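Local atomic coordinates of nitrilotriacetate monooxygenase (Burkholderia pseudomallei, PDB entry 3SDO), a protein that probably acts as a flavin (FMN)-dependent monooxygenase of the NtaA/SnaA/DszA family, inserting oxygen into an organic substrate. Residues 267-273 with 390-396. Sequence-based numbering, arbitrary orientation.
Sequences VKVFPGI and AADGFML
G272 and M395 pair where strands 268-273 and 393-396 run parallel; the axes of these short segments come within 4.3 Å and are turned 39° from each other. P271 O takes the M395 amide, with the donor well above the carbonyl plane. M395 O then receives I273 N at 3.1 Å, and the same oxygen lies near G272 CA in a CA-H...O contact. At the other end D392 grips V269 twice. Its N gives V269 O a nearly straight bond of 2.8 Å. Its carboxylate oxygen OD2 accepts V269 N at 3.0 Å, on the anti side and 25° out of the carboxylate plane. With CG beside its own backbone N (chi1 -64°), the carboxylate reaches V269 N, three residues before the first bridge at G272. Y250 and K254 of helix 243-259 hold it as well, Y250 at OD1 and K254 through a salt bridge to OD2. F270 CD1 meets G393 CA obliquely, at 3.4 Å, and D392 C sits at the ring edge, in its plane. P271 CD packs tightly on A391 CB, at 3.5 Å, and also approaches G393 O. I273 CD1 meets F394 CD1 at 3.6 Å, the two side chains crossing at a slant. M382 of helix 375-387 touches both. The connection between the strands is long and largely helical, and this helix is its last, leading into 393-396. Strand 393-396 also pairs with the first strand, 11-15, which closes the barrel; this contact joins it to its other neighbour, 268-277, in the TIM-barrel fold of luciferase-like monooxygenases.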
ATOM      1  N   VAL A 267      -5.573 -19.271 -17.854  1.00 21.79           N
ATOM      2  CA  VAL A 267      -4.308 -19.055 -17.151  1.00 21.50           C
ATOM      3  C   VAL A 267      -3.380 -18.432 -18.144  1.00 21.38           C
ATOM      4  O   VAL A 267      -2.829 -19.126 -19.007  1.00 21.12           O
ATOM      5  CB  VAL A 267      -3.697 -20.346 -16.637  1.00 22.73           C
ATOM      6  CG1 VAL A 267      -2.376 -20.025 -15.850  1.00 21.42           C
ATOM      7  CG2 VAL A 267      -4.739 -21.138 -15.810  1.00 22.69           C
ATOM      8  N   LYS A 268      -3.223 -17.118 -18.038  1.00 20.88           N
ATOM      9  CA  LYS A 268      -2.474 -16.356 -19.020  1.00 21.60           C
ATOM     10  C   LYS A 268      -0.964 -16.440 -18.755  1.00 21.88           C
ATOM     11  O   LYS A 268      -0.512 -16.307 -17.607  1.00 24.06           O
ATOM     12  CB  LYS A 268      -2.915 -14.887 -18.989  1.00 20.72           C
ATOM     13  CG  LYS A 268      -4.423 -14.658 -19.115  1.00 22.65           C
ATOM     14  CD  LYS A 268      -4.988 -15.146 -20.449  1.00 25.10           C
ATOM     15  CE  LYS A 268      -6.412 -14.667 -20.585  1.00 28.10           C
ATOM     16  NZ  LYS A 268      -7.097 -15.073 -21.821  1.00 28.34           N
ATOM     17  N   VAL A 269      -0.176 -16.623 -19.801  1.00 21.41           N
ATOM     18  CA  VAL A 269       1.284 -16.673 -19.659  1.00 20.91           C
ATOM     19  C   VAL A 269       1.913 -15.459 -20.336  1.00 21.17           C
ATOM     20  O   VAL A 269       1.743 -15.260 -21.545  1.00 21.67           O
ATOM     21  CB  VAL A 269       1.856 -17.969 -20.225  1.00 21.05           C
ATOM     22  CG1 VAL A 269       3.376 -17.945 -20.220  1.00 19.81           C
ATOM     23  CG2 VAL A 269       1.325 -19.197 -19.442  1.00 20.40           C
ATOM     24  N   PHE A 270       2.648 -14.672 -19.547  1.00 20.96           N
ATOM     25  CA  PHE A 270       3.214 -13.383 -19.957  1.00 20.99           C
ATOM     26  C   PHE A 270       4.733 -13.328 -19.718  1.00 20.89           C
ATOM     27  O   PHE A 270       5.192 -12.907 -18.654  1.00 22.06           O
ATOM     28  CB  PHE A 270       2.529 -12.260 -19.163  1.00 21.47           C
ATOM     29  CG  PHE A 270       1.033 -12.136 -19.422  1.00 22.06           C
ATOM     30  CD1 PHE A 270       0.466 -12.476 -20.657  1.00 25.23           C
ATOM     31  CD2 PHE A 270       0.200 -11.657 -18.446  1.00 21.66           C
ATOM     32  CE1 PHE A 270      -0.913 -12.323 -20.877  1.00 25.29           C
ATOM     33  CE2 PHE A 270      -1.148 -11.476 -18.668  1.00 21.31           C
ATOM     34  CZ  PHE A 270      -1.715 -11.808 -19.853  1.00 23.56           C
ATOM     35  N   PRO A 271       5.533 -13.769 -20.691  1.00 20.27           N
ATOM     36  CA  PRO A 271       6.966 -13.647 -20.451  1.00 20.58           C
ATOM     37  C   PRO A 271       7.395 -12.197 -20.461  1.00 19.81           C
ATOM     38  O   PRO A 271       6.772 -11.381 -21.130  1.00 19.52           O
ATOM     39  CB  PRO A 271       7.611 -14.400 -21.611  1.00 20.65           C
ATOM     40  CG  PRO A 271       6.560 -14.747 -22.524  1.00 21.69           C
ATOM     41  CD  PRO A 271       5.227 -14.366 -21.991  1.00 20.49           C
ATOM     42  N   GLY A 272       8.434 -11.906 -19.692  1.00 19.71           N
ATOM     43  CA  GLY A 272       9.045 -10.600 -19.617  1.00 19.72           C
ATOM     44  C   GLY A 272       9.994 -10.346 -20.754  1.00 20.70           C
ATOM     45  O   GLY A 272      10.781 -11.226 -21.114  1.00 20.99           O
ATOM     46  N   ILE A 273       9.885  -9.162 -21.352  1.00 20.01           N
ATOM     47  CA  ILE A 273      10.744  -8.765 -22.441  1.00 21.25           C
ATOM     48  C   ILE A 273      11.033  -7.295 -22.273  1.00 21.85           C
ATOM     49  O   ILE A 273      10.250  -6.574 -21.616  1.00 21.47           O
ATOM     50  CB  ILE A 273      10.114  -9.004 -23.841  1.00 21.95           C
ATOM     51  CG1 ILE A 273       8.776  -8.267 -23.992  1.00 21.90           C
ATOM     52  CG2 ILE A 273       9.900 -10.482 -24.062  1.00 21.89           C
ATOM     53  CD1 ILE A 273       8.221  -8.268 -25.442  1.00 21.75           C
ATOM     54  N   ALA A 390       4.602 -19.459 -27.000  1.00 20.81           N
ATOM     55  CA  ALA A 390       5.483 -19.061 -25.898  1.00 20.73           C
ATOM     56  C   ALA A 390       4.863 -17.962 -25.044  1.00 19.66           C
ATOM     57  O   ALA A 390       5.386 -17.652 -23.970  1.00 19.37           O
ATOM     58  CB  ALA A 390       6.823 -18.592 -26.417  1.00 21.36           C
ATOM     59  N   ALA A 391       3.760 -17.379 -25.505  1.00 18.88           N
ATOM     60  CA  ALA A 391       3.184 -16.210 -24.823  1.00 18.45           C
ATOM     61  C   ALA A 391       1.714 -16.013 -25.202  1.00 18.25           C
ATOM     62  O   ALA A 391       1.324 -16.318 -26.311  1.00 17.83           O
ATOM     63  CB  ALA A 391       3.996 -14.972 -25.161  1.00 17.71           C
ATOM     64  N   ASP A 392       0.910 -15.555 -24.247  1.00 18.48           N
ATOM     65  CA  ASP A 392      -0.447 -15.042 -24.484  1.00 18.70           C
ATOM     66  C   ASP A 392      -0.434 -13.510 -24.477  1.00 18.12           C
ATOM     67  O   ASP A 392      -1.437 -12.846 -24.765  1.00 18.33           O
ATOM     68  CB  ASP A 392      -1.404 -15.504 -23.380  1.00 19.09           C
ATOM     69  CG  ASP A 392      -1.581 -17.012 -23.349  1.00 19.75           C
ATOM     70  OD1 ASP A 392      -1.672 -17.595 -24.432  1.00 18.21           O
ATOM     71  OD2 ASP A 392      -1.616 -17.607 -22.236  1.00 18.31           O
ATOM     72  N   GLY A 393       0.703 -12.969 -24.076  1.00 18.17           N
ATOM     73  CA  GLY A 393       0.900 -11.551 -23.866  1.00 17.22           C
ATOM     74  C   GLY A 393       2.293 -11.371 -23.317  1.00 17.41           C
ATOM     75  O   GLY A 393       3.030 -12.357 -23.188  1.00 17.46           O
ATOM     76  N   PHE A 394       2.672 -10.128 -23.015  1.00 17.49           N
ATOM     77  CA  PHE A 394       4.008  -9.849 -22.515  1.00 18.24           C
ATOM     78  C   PHE A 394       4.012  -8.903 -21.323  1.00 18.21           C
ATOM     79  O   PHE A 394       3.209  -7.987 -21.249  1.00 18.58           O
ATOM     80  CB  PHE A 394       4.871  -9.238 -23.608  1.00 18.01           C
ATOM     81  CG  PHE A 394       5.050 -10.124 -24.788  1.00 18.61           C
ATOM     82  CD1 PHE A 394       6.023 -11.097 -24.784  1.00 20.03           C
ATOM     83  CD2 PHE A 394       4.234  -9.992 -25.905  1.00 19.42           C
ATOM     84  CE1 PHE A 394       6.184 -11.954 -25.889  1.00 18.87           C
ATOM     85  CE2 PHE A 394       4.382 -10.837 -26.990  1.00 20.98           C
ATOM     86  CZ  PHE A 394       5.381 -11.813 -26.979  1.00 18.09           C
ATOM     87  N   MET A 395       4.939  -9.137 -20.410  1.00 18.91           N
ATOM     88  CA  MET A 395       5.250  -8.194 -19.338  1.00 20.40           C
ATOM     89  C   MET A 395       6.412  -7.316 -19.802  1.00 20.72           C
ATOM     90  O   MET A 395       7.540  -7.799 -19.927  1.00 21.59           O
ATOM     91  CB  MET A 395       5.633  -8.969 -18.076  1.00 20.64           C
ATOM     92  CG  MET A 395       5.818  -8.132 -16.824  1.00 26.37           C
ATOM     93  SD  MET A 395       4.259  -7.686 -16.010  1.00 34.74           S
ATOM     94  CE  MET A 395       3.674  -9.283 -15.349  1.00 29.97           C
ATOM     95  N   LEU A 396       6.152  -6.037 -20.039  1.00 21.37           N
ATOM     96  CA  LEU A 396       7.183  -5.116 -20.515  1.00 21.82           C
ATOM     97  C   LEU A 396       8.038  -4.667 -19.348  1.00 22.49           C
ATOM     98  O   LEU A 396       7.534  -4.051 -18.412  1.00 21.88           O
ATOM     99  CB  LEU A 396       6.554  -3.915 -21.203  1.00 21.94           C
ATOM    100  CG  LEU A 396       5.664  -4.279 -22.381  1.00 24.02           C
ATOM    101  CD1 LEU A 396       4.676  -3.144 -22.660  1.00 24.18           C
ATOM    102  CD2 LEU A 396       6.532  -4.595 -23.612  1.00 24.73           C
TER